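Local coordinates for tyrosine specific protein phosphatase (Trypanosoma cruzi, PDB 4AZ1), which is assigned to the protein tyrosine phosphatases and so probably removes phosphate from phosphotyrosine in proteins, at residues A[119-124]-A[190-195]; A[38-43]-A[56-61]; A[86-91]-A[214-219]. One frame throughout, in Å; residues are numbered along the deposited sequence.

Interaction 1. Residues A[119-124]-A[190-195]. With FMT (formic acid), chain G.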
ATOM      1  N   VAL A 119      10.458   5.313 -14.885  1.00 25.12           N
ATOM      2  CA  VAL A 119      11.330   6.328 -15.467  1.00 30.21           C
ATOM      3  C   VAL A 119      11.434   7.582 -14.590  1.00 28.04           C
ATOM      4  O   VAL A 119      11.180   8.707 -15.033  1.00 31.08           O
ATOM      5  CB  VAL A 119      10.856   6.711 -16.911  1.00 39.22           C
ATOM      6  CG1 VAL A 119      11.911   7.515 -17.607  1.00 45.71           C
ATOM      7  CG2 VAL A 119      10.615   5.457 -17.724  1.00 38.51           C
ATOM      8  N   THR A 120      11.801   7.382 -13.335  1.00 31.10           N
ATOM      9  CA  THR A 120      11.998   8.486 -12.412  1.00 29.46           C
ATOM     10  C   THR A 120      12.803   7.964 -11.233  1.00 25.71           C
ATOM     11  O   THR A 120      12.838   6.752 -10.996  1.00 28.55           O
ATOM     12  CB  THR A 120      10.625   9.047 -11.893  1.00 29.41           C
ATOM     13  OG1 THR A 120      10.850  10.159 -11.023  1.00 33.00           O
ATOM     14  CG2 THR A 120       9.843   7.965 -11.127  1.00 24.82           C
ATOM     15  N   LYS A 121      13.457   8.865 -10.502  1.00 24.70           N
ATOM     16  CA  LYS A 121      13.870   8.548  -9.133  1.00 19.95           C
ATOM     17  C   LYS A 121      12.692   8.728  -8.190  1.00 28.15           C
ATOM     18  O   LYS A 121      11.688   9.374  -8.539  1.00 28.24           O
ATOM     19  CB  LYS A 121      15.020   9.443  -8.665  1.00 21.29           C
ATOM     20  CG  LYS A 121      16.284   9.292  -9.496  1.00 26.86           C
ATOM     21  CD  LYS A 121      17.427  10.008  -8.827  1.00 45.31           C
ATOM     22  CE  LYS A 121      17.906  11.147  -9.680  1.00 58.08           C
ATOM     23  NZ  LYS A 121      19.282  11.518  -9.258  1.00 70.76           N
ATOM     24  N   LEU A 122      12.835   8.170  -6.990  1.00 28.97           N
ATOM     25  CA  LEU A 122      11.851   8.325  -5.923  1.00 25.04           C
ATOM     26  C   LEU A 122      11.696   9.799  -5.565  1.00 27.06           C
ATOM     27  O   LEU A 122      10.580  10.263  -5.298  1.00 29.71           O
ATOM     28  CB  LEU A 122      12.315   7.544  -4.669  1.00 24.24           C
ATOM     29  CG  LEU A 122      12.341   6.017  -4.842  1.00 29.94           C
ATOM     30  CD1 LEU A 122      13.080   5.335  -3.646  1.00 27.89           C
ATOM     31  CD2 LEU A 122      10.916   5.483  -4.977  1.00 22.23           C
ATOM     32  N   GLU A 123      12.828  10.513  -5.552  1.00 23.73           N
ATOM     33  CA  GLU A 123      12.899  11.929  -5.190  1.00 32.23           C
ATOM     34  C   GLU A 123      13.823  12.636  -6.160  1.00 39.50           C
ATOM     35  O   GLU A 123      14.892  12.110  -6.491  1.00 29.06           O
ATOM     36  CB  GLU A 123      13.527  12.103  -3.795  1.00 33.66           C
ATOM     37  CG  GLU A 123      12.755  11.475  -2.659  1.00 39.82           C
ATOM     38  CD  GLU A 123      13.447  11.671  -1.323  1.00 46.55           C
ATOM     39  OE1 GLU A 123      14.463  12.401  -1.270  1.00 50.57           O
ATOM     40  OE2 GLU A 123      12.972  11.099  -0.318  1.00 58.05           O
ATOM     41  N   GLU A 124      13.446  13.846  -6.572  1.00 31.22           N
ATOM     42  CA  GLU A 124      14.264  14.640  -7.495  1.00 33.57           C
ATOM     43  C   GLU A 124      14.160  16.092  -7.091  1.00 30.20           C
ATOM     44  O   GLU A 124      13.056  16.600  -6.902  1.00 28.78           O
ATOM     45  CB  GLU A 124      13.785  14.502  -8.961  1.00 25.15           C
ATOM     46  CG  GLU A 124      13.973  13.106  -9.563  1.00 27.12           C
ATOM     47  CD  GLU A 124      13.394  12.975 -10.965  1.00 36.04           C
ATOM     48  OE1 GLU A 124      12.884  13.991 -11.502  1.00 37.66           O
ATOM     49  OE2 GLU A 124      13.459  11.856 -11.544  1.00 32.33           O
ATOM     50  N   GLN A 190      14.287   0.267 -13.512  1.00 30.71           N
ATOM     51  CA  GLN A 190      14.205   1.673 -13.138  1.00 34.31           C
ATOM     52  C   GLN A 190      15.324   2.458 -13.816  1.00 34.81           C
ATOM     53  O   GLN A 190      16.502   2.103 -13.716  1.00 32.69           O
ATOM     54  CB  GLN A 190      14.279   1.854 -11.610  1.00 34.50           C
ATOM     55  CG  GLN A 190      14.125   3.318 -11.141  1.00 22.58           C
ATOM     56  CD  GLN A 190      14.355   3.480  -9.648  1.00 27.51           C
ATOM     57  OE1 GLN A 190      14.795   2.540  -8.976  1.00 32.14           O
ATOM     58  NE2 GLN A 190      14.049   4.674  -9.115  1.00 27.90           N
ATOM     59  N   TYR A 191      14.947   3.535 -14.493  1.00 32.55           N
ATOM     60  CA  TYR A 191      15.911   4.406 -15.149  1.00 30.06           C
ATOM     61  C   TYR A 191      15.933   5.736 -14.400  1.00 29.46           C
ATOM     62  O   TYR A 191      14.918   6.457 -14.347  1.00 29.30           O
ATOM     63  CB  TYR A 191      15.502   4.596 -16.615  1.00 31.35           C
ATOM     64  CG  TYR A 191      16.302   5.630 -17.367  1.00 33.73           C
ATOM     65  CD1 TYR A 191      17.668   5.730 -17.196  1.00 30.82           C
ATOM     66  CD2 TYR A 191      15.680   6.508 -18.263  1.00 37.93           C
ATOM     67  CE1 TYR A 191      18.406   6.683 -17.875  1.00 30.49           C
ATOM     68  CE2 TYR A 191      16.410   7.450 -18.962  1.00 38.70           C
ATOM     69  CZ  TYR A 191      17.775   7.534 -18.763  1.00 36.88           C
ATOM     70  OH  TYR A 191      18.523   8.469 -19.449  1.00 41.65           O
ATOM     71  N   THR A 192      17.091   6.055 -13.818  1.00 32.37           N
ATOM     72  CA  THR A 192      17.232   7.219 -12.938  1.00 34.26           C
ATOM     73  C   THR A 192      18.112   8.312 -13.544  1.00 32.67           C
ATOM     74  O   THR A 192      18.546   9.225 -12.835  1.00 31.99           O
ATOM     75  CB  THR A 192      17.868   6.825 -11.576  1.00 37.55           C
ATOM     76  OG1 THR A 192      19.154   6.241 -11.807  1.00 36.17           O
ATOM     77  CG2 THR A 192      17.000   5.848 -10.820  1.00 34.17           C
ATOM     78  N   GLY A 193      18.379   8.226 -14.846  1.00 31.44           N
ATOM     79  CA  GLY A 193      19.275   9.183 -15.478  1.00 32.21           C
ATOM     80  C   GLY A 193      18.552  10.235 -16.312  1.00 37.18           C
ATOM     81  O   GLY A 193      19.175  10.938 -17.111  1.00 31.76           O
ATOM     82  N   TRP A 194      17.237  10.346 -16.133  1.00 30.07           N
ATOM     83  CA  TRP A 194      16.457  11.349 -16.841  1.00 30.79           C
ATOM     84  C   TRP A 194      15.520  12.076 -15.858  1.00 33.94           C
ATOM     85  O   TRP A 194      14.406  11.620 -15.587  1.00 29.69           O
ATOM     86  CB  TRP A 194      15.665  10.676 -17.968  1.00 29.68           C
ATOM     87  CG  TRP A 194      14.815  11.626 -18.749  1.00 36.62           C
ATOM     88  CD1 TRP A 194      14.878  12.990 -18.727  1.00 30.78           C
ATOM     89  CD2 TRP A 194      13.771  11.288 -19.674  1.00 33.24           C
ATOM     90  NE1 TRP A 194      13.953  13.518 -19.583  1.00 32.38           N
ATOM     91  CE2 TRP A 194      13.254  12.500 -20.173  1.00 37.64           C
ATOM     92  CE3 TRP A 194      13.229  10.082 -20.128  1.00 37.55           C
ATOM     93  CZ2 TRP A 194      12.219  12.543 -21.102  1.00 44.64           C
ATOM     94  CZ3 TRP A 194      12.195  10.127 -21.052  1.00 43.94           C
ATOM     95  CH2 TRP A 194      11.707  11.348 -21.529  1.00 45.54           C
ATOM     96  N   PRO A 195      15.970  13.217 -15.317  1.00 36.83           N
ATOM     97  CA  PRO A 195      15.141  13.892 -14.310  1.00 35.44           C
ATOM     98  C   PRO A 195      13.964  14.633 -14.959  1.00 38.15           C
ATOM     99  O   PRO A 195      14.079  15.090 -16.109  1.00 35.88           O
ATOM    100  CB  PRO A 195      16.113  14.901 -13.681  1.00 35.82           C
ATOM    101  CG  PRO A 195      17.037  15.274 -14.840  1.00 46.53           C
ATOM    102  CD  PRO A 195      17.171  13.996 -15.682  1.00 37.40           C
TER
HETATM  103  C   FMT G1305      16.078   6.157  -6.596  1.00 41.45           C
HETATM  104  O1  FMT G1305      14.931   6.118  -7.042  1.00 43.41           O
HETATM  105  O2  FMT G1305      16.790   7.165  -6.630  1.00 51.67           O
HETATM  106  O   HOH W   1      21.470   9.423 -10.975  1.00 64.50           O
HETATM  107  O   HOH W   2      15.847  11.182 -12.425  1.00 31.23           O

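Interaction 2. Residues A[38-43]-A[56-61]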
ATOM      1  N   SER A  38     -14.985  11.856 -19.776  1.00 57.12           N
ATOM      2  CA  SER A  38     -15.312  11.236 -18.493  1.00 60.88           C
ATOM      3  C   SER A  38     -14.068  10.766 -17.724  1.00 59.23           C
ATOM      4  O   SER A  38     -13.202  10.070 -18.272  1.00 51.27           O
ATOM      5  CB  SER A  38     -16.273  10.061 -18.684  1.00 65.33           C
ATOM      6  OG  SER A  38     -16.616   9.495 -17.428  1.00 66.35           O
ATOM      7  N   PHE A  39     -13.998  11.148 -16.450  1.00 57.17           N
ATOM      8  CA  PHE A  39     -12.970  10.669 -15.535  1.00 42.84           C
ATOM      9  C   PHE A  39     -13.611  10.111 -14.273  1.00 53.28           C
ATOM     10  O   PHE A  39     -13.014  10.167 -13.194  1.00 55.35           O
ATOM     11  CB  PHE A  39     -12.042  11.814 -15.151  1.00 44.34           C
ATOM     12  CG  PHE A  39     -11.224  12.336 -16.293  1.00 45.47           C
ATOM     13  CD1 PHE A  39     -10.055  11.692 -16.666  1.00 45.38           C
ATOM     14  CD2 PHE A  39     -11.631  13.463 -17.009  1.00 44.77           C
ATOM     15  CE1 PHE A  39      -9.272  12.173 -17.737  1.00 44.46           C
ATOM     16  CE2 PHE A  39     -10.869  13.943 -18.074  1.00 48.42           C
ATOM     17  CZ  PHE A  39      -9.678  13.294 -18.434  1.00 45.74           C
ATOM     18  N   ALA A  40     -14.818   9.560 -14.427  1.00 55.16           N
ATOM     19  CA  ALA A  40     -15.663   9.138 -13.309  1.00 63.00           C
ATOM     20  C   ALA A  40     -14.941   8.348 -12.227  1.00 55.88           C
ATOM     21  O   ALA A  40     -14.903   8.760 -11.064  1.00 64.28           O
ATOM     22  CB  ALA A  40     -16.873   8.340 -13.825  1.00 66.54           C
ATOM     23  N   THR A  41     -14.381   7.205 -12.603  1.00 57.08           N
ATOM     24  CA  THR A  41     -13.749   6.320 -11.628  1.00 52.76           C
ATOM     25  C   THR A  41     -12.526   6.955 -10.994  1.00 48.75           C
ATOM     26  O   THR A  41     -12.300   6.844  -9.781  1.00 59.23           O
ATOM     27  CB  THR A  41     -13.364   4.982 -12.265  1.00 56.55           C
ATOM     28  OG1 THR A  41     -14.547   4.356 -12.785  1.00 55.87           O
ATOM     29  CG2 THR A  41     -12.716   4.063 -11.229  1.00 55.85           C
ATOM     30  N   SER A  42     -11.736   7.630 -11.818  1.00 49.50           N
ATOM     31  CA  SER A  42     -10.525   8.264 -11.348  1.00 52.04           C
ATOM     32  C   SER A  42     -10.869   9.370 -10.349  1.00 54.82           C
ATOM     33  O   SER A  42     -10.157   9.569  -9.353  1.00 45.97           O
ATOM     34  CB  SER A  42      -9.762   8.826 -12.544  1.00 52.10           C
ATOM     35  OG  SER A  42      -8.494   9.265 -12.153  1.00 44.44           O
ATOM     36  N   LEU A  43     -11.975  10.069 -10.608  1.00 49.58           N
ATOM     37  CA  LEU A  43     -12.399  11.185  -9.760  1.00 53.74           C
ATOM     38  C   LEU A  43     -12.916  10.781  -8.373  1.00 55.58           C
ATOM     39  O   LEU A  43     -12.717  11.510  -7.400  1.00 62.65           O
ATOM     40  CB  LEU A  43     -13.451  12.035 -10.474  1.00 59.25           C
ATOM     41  CG  LEU A  43     -12.904  13.304 -11.126  1.00 73.54           C
ATOM     42  CD1 LEU A  43     -13.937  13.964 -12.040  1.00 79.70           C
ATOM     43  CD2 LEU A  43     -12.417  14.281 -10.063  1.00 75.57           C
ATOM     44  N   ALA A  56      -7.156   9.605 -14.869  1.00 37.57           N
ATOM     45  CA  ALA A  56      -7.167   8.592 -15.934  1.00 37.47           C
ATOM     46  C   ALA A  56      -8.510   8.567 -16.667  1.00 43.22           C
ATOM     47  O   ALA A  56      -9.551   8.481 -16.016  1.00 41.56           O
ATOM     48  CB  ALA A  56      -6.881   7.218 -15.329  1.00 35.55           C
ATOM     49  N   ASN A  57      -8.492   8.619 -18.004  1.00 42.52           N
ATOM     50  CA  ASN A  57      -9.732   8.519 -18.793  1.00 43.19           C
ATOM     51  C   ASN A  57     -10.518   7.256 -18.482  1.00 50.46           C
ATOM     52  O   ASN A  57      -9.940   6.174 -18.397  1.00 49.42           O
ATOM     53  CB  ASN A  57      -9.457   8.527 -20.304  1.00 44.79           C
ATOM     54  CG  ASN A  57      -8.624   9.709 -20.746  1.00 45.71           C
ATOM     55  OD1 ASN A  57      -7.661  10.099 -20.082  1.00 44.19           O
ATOM     56  ND2 ASN A  57      -8.985  10.281 -21.884  1.00 45.76           N
ATOM     57  N   GLU A  58     -11.834   7.395 -18.344  1.00 54.07           N
ATOM     58  CA  GLU A  58     -12.701   6.268 -18.032  1.00 56.62           C
ATOM     59  C   GLU A  58     -12.673   5.209 -19.131  1.00 61.57           C
ATOM     60  O   GLU A  58     -12.578   4.013 -18.854  1.00 51.30           O
ATOM     61  CB  GLU A  58     -14.138   6.766 -17.847  1.00 53.71           C
ATOM     62  CG  GLU A  58     -15.098   5.728 -17.296  1.00 63.51           C
ATOM     63  CD  GLU A  58     -14.744   5.310 -15.879  1.00 73.34           C
ATOM     64  OE1 GLU A  58     -14.250   6.167 -15.110  1.00 73.98           O
ATOM     65  OE2 GLU A  58     -14.966   4.128 -15.531  1.00 68.44           O
ATOM     66  N   ALA A  59     -12.753   5.657 -20.381  1.00 59.54           N
ATOM     67  CA  ALA A  59     -12.893   4.755 -21.525  1.00 57.79           C
ATOM     68  C   ALA A  59     -11.762   3.738 -21.654  1.00 54.14           C
ATOM     69  O   ALA A  59     -11.976   2.636 -22.153  1.00 56.14           O
ATOM     70  CB  ALA A  59     -13.016   5.556 -22.806  1.00 62.58           C
ATOM     71  N   THR A  60     -10.562   4.121 -21.222  1.00 51.57           N
ATOM     72  CA  THR A  60      -9.393   3.264 -21.357  1.00 51.62           C
ATOM     73  C   THR A  60      -8.757   2.958 -19.997  1.00 48.89           C
ATOM     74  O   THR A  60      -7.604   2.521 -19.917  1.00 44.91           O
ATOM     75  CB  THR A  60      -8.347   3.909 -22.283  1.00 45.72           C
ATOM     76  OG1 THR A  60      -7.935   5.162 -21.732  1.00 48.33           O
ATOM     77  CG2 THR A  60      -8.928   4.143 -23.673  1.00 45.65           C
ATOM     78  N   LEU A  61      -9.521   3.181 -18.931  1.00 49.74           N
ATOM     79  CA  LEU A  61      -9.034   2.950 -17.572  1.00 44.26           C
ATOM     80  C   LEU A  61      -8.576   1.496 -17.398  1.00 48.64           C
ATOM     81  O   LEU A  61      -9.303   0.569 -17.744  1.00 46.16           O
ATOM     82  CB  LEU A  61     -10.136   3.280 -16.562  1.00 46.80           C
ATOM     83  CG  LEU A  61      -9.779   3.074 -15.085  1.00 43.84           C
ATOM     84  CD1 LEU A  61      -8.742   4.097 -14.651  1.00 38.17           C
ATOM     85  CD2 LEU A  61     -11.003   3.181 -14.233  1.00 47.95           C
TER
HETATM   86  O   HOH W   3     -13.373   8.625 -20.865  1.00 42.77           O
HETATM   87  O   HOH W   4     -11.717   7.339 -14.767  1.00 39.09           O

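Interaction 3. Residues A[86-91]-A[214-219]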
ATOM      1  N   LEU A  86       0.419  -1.814 -32.341  1.00 60.45           N
ATOM      2  CA  LEU A  86       1.804  -2.256 -32.395  1.00 56.30           C
ATOM      3  C   LEU A  86       1.899  -3.581 -31.648  1.00 51.15           C
ATOM      4  O   LEU A  86       0.901  -4.021 -31.064  1.00 50.55           O
ATOM      5  CB  LEU A  86       2.708  -1.195 -31.778  1.00 56.07           C
ATOM      6  CG  LEU A  86       2.673   0.147 -32.508  1.00 62.45           C
ATOM      7  CD1 LEU A  86       3.554   1.126 -31.775  1.00 66.36           C
ATOM      8  CD2 LEU A  86       3.113   0.001 -33.951  1.00 68.75           C
ATOM      9  N   PRO A  87       3.068  -4.253 -31.709  1.00 54.05           N
ATOM     10  CA  PRO A  87       3.148  -5.563 -31.050  1.00 54.43           C
ATOM     11  C   PRO A  87       2.924  -5.483 -29.550  1.00 46.53           C
ATOM     12  O   PRO A  87       2.388  -6.421 -28.964  1.00 48.67           O
ATOM     13  CB  PRO A  87       4.578  -6.009 -31.356  1.00 54.27           C
ATOM     14  CG  PRO A  87       4.829  -5.442 -32.717  1.00 55.32           C
ATOM     15  CD  PRO A  87       4.204  -4.050 -32.634  1.00 53.15           C
ATOM     16  N   HIS A  88       3.325  -4.375 -28.940  1.00 47.64           N
ATOM     17  CA  HIS A  88       3.103  -4.202 -27.508  1.00 47.69           C
ATOM     18  C   HIS A  88       2.053  -3.143 -27.195  1.00 47.11           C
ATOM     19  O   HIS A  88       1.987  -2.090 -27.852  1.00 49.98           O
ATOM     20  CB  HIS A  88       4.415  -3.866 -26.776  1.00 42.82           C
ATOM     21  CG  HIS A  88       5.384  -5.002 -26.737  1.00 53.92           C
ATOM     22  ND1 HIS A  88       6.306  -5.230 -27.739  1.00 54.82           N
ATOM     23  CD2 HIS A  88       5.559  -5.996 -25.832  1.00 51.69           C
ATOM     24  CE1 HIS A  88       7.013  -6.304 -27.444  1.00 57.51           C
ATOM     25  NE2 HIS A  88       6.582  -6.787 -26.291  1.00 56.66           N
ATOM     26  N   LYS A  89       1.235  -3.441 -26.190  1.00 46.08           N
ATOM     27  CA  LYS A  89       0.362  -2.458 -25.565  1.00 47.27           C
ATOM     28  C   LYS A  89       1.043  -2.056 -24.276  1.00 42.03           C
ATOM     29  O   LYS A  89       1.942  -2.757 -23.787  1.00 39.29           O
ATOM     30  CB  LYS A  89      -1.004  -3.061 -25.229  1.00 53.81           C
ATOM     31  CG  LYS A  89      -1.765  -3.623 -26.409  1.00 59.32           C
ATOM     32  CD  LYS A  89      -3.232  -3.817 -26.042  1.00 66.45           C
ATOM     33  CE  LYS A  89      -4.018  -4.448 -27.189  1.00 73.69           C
ATOM     34  NZ  LYS A  89      -5.498  -4.382 -26.966  1.00 75.16           N
ATOM     35  N   PHE A  90       0.609  -0.934 -23.713  1.00 34.85           N
ATOM     36  CA  PHE A  90       1.250  -0.407 -22.528  1.00 38.05           C
ATOM     37  C   PHE A  90       0.202  -0.023 -21.508  1.00 40.87           C
ATOM     38  O   PHE A  90      -0.943   0.270 -21.863  1.00 38.37           O
ATOM     39  CB  PHE A  90       2.103   0.800 -22.915  1.00 34.97           C
ATOM     40  CG  PHE A  90       3.253   0.441 -23.808  1.00 38.82           C
ATOM     41  CD1 PHE A  90       3.093   0.399 -25.194  1.00 34.37           C
ATOM     42  CD2 PHE A  90       4.489   0.096 -23.262  1.00 32.94           C
ATOM     43  CE1 PHE A  90       4.157   0.042 -26.020  1.00 41.77           C
ATOM     44  CE2 PHE A  90       5.559  -0.263 -24.081  1.00 38.88           C
ATOM     45  CZ  PHE A  90       5.392  -0.290 -25.464  1.00 45.59           C
ATOM     46  N   VAL A  91       0.583  -0.059 -20.238  1.00 36.06           N
ATOM     47  CA  VAL A  91      -0.217   0.574 -19.206  1.00 41.33           C
ATOM     48  C   VAL A  91       0.552   1.792 -18.726  1.00 39.65           C
ATOM     49  O   VAL A  91       1.597   1.670 -18.074  1.00 34.64           O
ATOM     50  CB  VAL A  91      -0.525  -0.380 -18.035  1.00 41.16           C
ATOM     51  CG1 VAL A  91      -1.309   0.348 -16.965  1.00 39.22           C
ATOM     52  CG2 VAL A  91      -1.328  -1.583 -18.534  1.00 40.60           C
ATOM     53  N   LYS A 214      10.906  -4.751 -26.161  1.00 47.74           N
ATOM     54  CA  LYS A 214      10.836  -5.654 -27.311  1.00 54.11           C
ATOM     55  C   LYS A 214      11.030  -7.122 -26.948  1.00 57.93           C
ATOM     56  O   LYS A 214      10.406  -8.004 -27.551  1.00 54.09           O
ATOM     57  CB  LYS A 214      11.896  -5.285 -28.342  1.00 68.00           C
ATOM     58  CG  LYS A 214      11.725  -3.932 -28.979  1.00 77.12           C
ATOM     59  CD  LYS A 214      12.859  -3.701 -29.968  1.00 90.89           C
ATOM     60  CE  LYS A 214      13.403  -2.285 -29.860  1.00 95.36           C
ATOM     61  NZ  LYS A 214      14.790  -2.177 -30.396  1.00103.06           N
ATOM     62  N   ASN A 215      11.917  -7.386 -25.992  1.00 56.56           N
ATOM     63  CA  ASN A 215      12.217  -8.759 -25.589  1.00 61.69           C
ATOM     64  C   ASN A 215      11.188  -9.302 -24.588  1.00 60.77           C
ATOM     65  O   ASN A 215      11.218 -10.479 -24.229  1.00 59.89           O
ATOM     66  CB  ASN A 215      13.651  -8.853 -25.030  1.00 65.17           C
ATOM     67  CG  ASN A 215      14.718  -8.566 -26.086  1.00 76.76           C
ATOM     68  OD1 ASN A 215      14.407  -8.321 -27.251  1.00 88.06           O
ATOM     69  ND2 ASN A 215      15.985  -8.589 -25.673  1.00 73.87           N
ATOM     70  N   SER A 216      10.278  -8.438 -24.137  1.00 50.01           N
ATOM     71  CA  SER A 216       9.219  -8.848 -23.205  1.00 45.99           C
ATOM     72  C   SER A 216       8.058  -9.472 -23.988  1.00 49.99           C
ATOM     73  O   SER A 216       7.960  -9.279 -25.203  1.00 49.80           O
ATOM     74  CB  SER A 216       8.716  -7.639 -22.419  1.00 43.29           C
ATOM     75  OG  SER A 216       7.776  -6.919 -23.194  1.00 48.41           O
ATOM     76  N   PRO A 217       7.172 -10.227 -23.306  1.00 54.16           N
ATOM     77  CA  PRO A 217       6.075 -10.902 -24.033  1.00 59.65           C
ATOM     78  C   PRO A 217       4.943  -9.969 -24.500  1.00 58.84           C
ATOM     79  O   PRO A 217       4.582  -9.009 -23.811  1.00 47.71           O
ATOM     80  CB  PRO A 217       5.538 -11.922 -23.015  1.00 54.97           C
ATOM     81  CG  PRO A 217       5.967 -11.409 -21.685  1.00 57.20           C
ATOM     82  CD  PRO A 217       7.256 -10.655 -21.898  1.00 43.68           C
ATOM     83  N   THR A 218       4.379 -10.268 -25.664  1.00 56.37           N
ATOM     84  CA  THR A 218       3.349  -9.426 -26.256  1.00 59.06           C
ATOM     85  C   THR A 218       1.965  -9.812 -25.751  1.00 63.59           C
ATOM     86  O   THR A 218       0.970  -9.152 -26.074  1.00 60.54           O
ATOM     87  CB  THR A 218       3.359  -9.541 -27.789  1.00 61.04           C
ATOM     88  OG1 THR A 218       3.032 -10.885 -28.172  1.00 65.27           O
ATOM     89  CG2 THR A 218       4.729  -9.178 -28.334  1.00 59.68           C
ATOM     90  N   THR A 219       1.907 -10.888 -24.969  1.00 58.97           N
ATOM     91  CA  THR A 219       0.642 -11.376 -24.422  1.00 64.21           C
ATOM     92  C   THR A 219       0.088 -10.503 -23.284  1.00 63.23           C
ATOM     93  O   THR A 219      -1.104 -10.574 -22.966  1.00 59.76           O
ATOM     94  CB  THR A 219       0.746 -12.847 -23.955  1.00 63.94           C
ATOM     95  OG1 THR A 219       1.922 -13.019 -23.157  1.00 60.77           O
ATOM     96  CG2 THR A 219       0.815 -13.793 -25.153  1.00 68.43           C
TER
HETATM   97  O   HOH W   5      -0.576  -6.781 -27.892  1.00 65.62           O
HETATM   98  O   HOH W   6       1.897  -6.152 -24.849  1.00 54.89           O

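Interaction 1. Residues A[119-124]-A[190-195]
Val119 meets two rings at once. Its CG1 lies obliquely against Trp194, 3.8 Å from Trp194 CE3, and against Tyr191, 4.0 Å from Tyr191 CD2. The backbone N of Trp194 lies over one face of the Tyr191 ring, offset toward the rim, and Pro200 touches both rings. A third flat group, the amide of Gln190, holds Thr120 O almost in its plane. Gln190 NE2 donates to Thr120 O at 3.1 Å in a nearly straight bond of 174°, on a carbonyl lone pair. CG of Gln190 is anti to the backbone N (chi1 -177°), and the extended chain carries the amide across to residues 119-124. A formic acid, probably from the crystallisation liquor, also takes hydrogen bonds from Gln190 NE2 and Leu122 N. Lys121 crosses Thr192 at about a right angle, with Lys121 CG 3.6 Å from Thr192 CB. The extended side chain of Glu124 reaches Pro195, with Glu124 OE1 3.6 Å from Pro195 CA. Glu124 OE2 accepts from Lys121 N at 3.2 Å, on the anti side. OE2 also pairs with Arg232, and OE1 accepts from Asp196 N. Trp194 NE1 bonds Gly198 O. Residues 194-196 read Trp-Pro-Asp, and Arg232 is the arginine of the family's signature P-loop. Here the E-loop glutamate meets the P-loop arginine and the WPD loop, as in classical tyrosine phosphatases.

Interaction 2. Residues A[38-43]-A[56-61]
Glu58 and Thr41 make the tight part of this contact. The carboxylate of Glu58 straddles the polar atoms of Thr41. Glu58 OE1 accepts from Thr41 N at 2.7 Å and 167°, on the syn side, with the donor tilted out of the carboxylate plane. Thr41 OG1 donates to Glu58 OE2 at 2.8 Å, on the syn lone pair. The side chain of Glu58 leaves with CG anti to the backbone N and then bends at chi2 (65°). This bend turns the carboxylate to the first turn of helix 40-44, where Phe39 is the N-cap residue. One water is held firmly at the same place. It takes a hydrogen bond from Ser42 N and gives one to Ala56 O and one, 2.8 Å long, to Glu58 OE1. Ser42 OG accepts from Ala56 N at 3.0 Å and is also bonded to Tyr76 OH. Leu61 adds an apolar touch, with Leu61 CD2 3.6 Å from Thr41 CB.

The ring of Phe39 meets Ala56 O at its edge, 3.3 Å from Phe39 CD1. It lies beside Asn57 with ring and amide planes 68° apart, and Asn57 OD1 is bonded to Phe268 N.

The Ser38 side is looser. Glu58 N donates to Ser38 O at 3.0 Å. Toward Glu58, Ser38 OG meets side-chain carbons, and within its own segment it takes a weak hydrogen bond from Ala40 N. A second water links Ser38 O to Ala59 N, and Ser38 and Ala40 are exposed.

The loop closed here carries the KNRY motif, probably the phosphotyrosine-recognition loop as in relatives. The chemistry is mostly polar. The positive end of the helix and its donors would probably stabilise Glu58 as a carboxylate.

Interaction 3. Residues A[86-91]-A[214-219]
His88 reaches across to residues 214-219 and meets Ser216 end on and Thr218 face on. The two contacts use different parts of the imidazole. At the edge, His88 NE2 donates to Ser216 O at 3.0 Å. The bond is nearly straight, 168°, and the acceptor lies in the ring plane. The carbonyl is met less regularly, because the donor stands 59° above its plane and so not on a lone pair. The second ring nitrogen, ND1, is hydrogen-bonded to Tyr240 OH. With both nitrogens bonded, the rotation of the imidazole is fixed.

Two more carbonyls border the ring near its plane. Lys214 O is 3.8 Å from His88 CE1, and Pro217 O is 3.8 Å from His88 CD2.

Thr218 crosses His88 at about a right angle and lays its methyl over one face. Thr218 CG2 is 3.9 Å from the centroid of the His88 ring and 24° off the normal, a CH-pi contact. CG2 of Thr218 is anti to the carbonyl carbon, which turns the methyl to the ring. Thr218 CB also rests 3.5 Å from Pro87 O. Two waters extend the contact along the backbone. One donates to Pro87 O, the other accepts from Lys89 N, and each makes a weak bond to Thr218 O.

The contact lies at the surface, where helix 203-215 ends. Residues 86-91 lead into strand 90-93, and the backbone of Lys89 is hydrogen-bonded to Val222 of the adjacent strand 222-225 in the central sheet. Helix 232-247 packs alongside, with Tyr240 against Leu86, Pro87 and Phe90.

From the N terminus, interaction 2 comes first. It closes a short loop between residues 38-43 and 56-61 before either of the others opens. Interaction 3 opens next at 86-91, at the start of strand 90-93. Interaction 1 opens at 119-124, just after strand 115-118, and closes at 190-195, at the end of strand 184-191. The chain then runs through helix 203-215 to 214-219, where interaction 3 closes. The loop of interaction 1 therefore lies wholly within that of interaction 3, and none cross. Interactions 1 and 3 reach the same mixed sheet on opposite sides of the chain's centre, with centres about 23 Å apart. Interaction 2 ties helix 40-44 to the loop before strand 79-82.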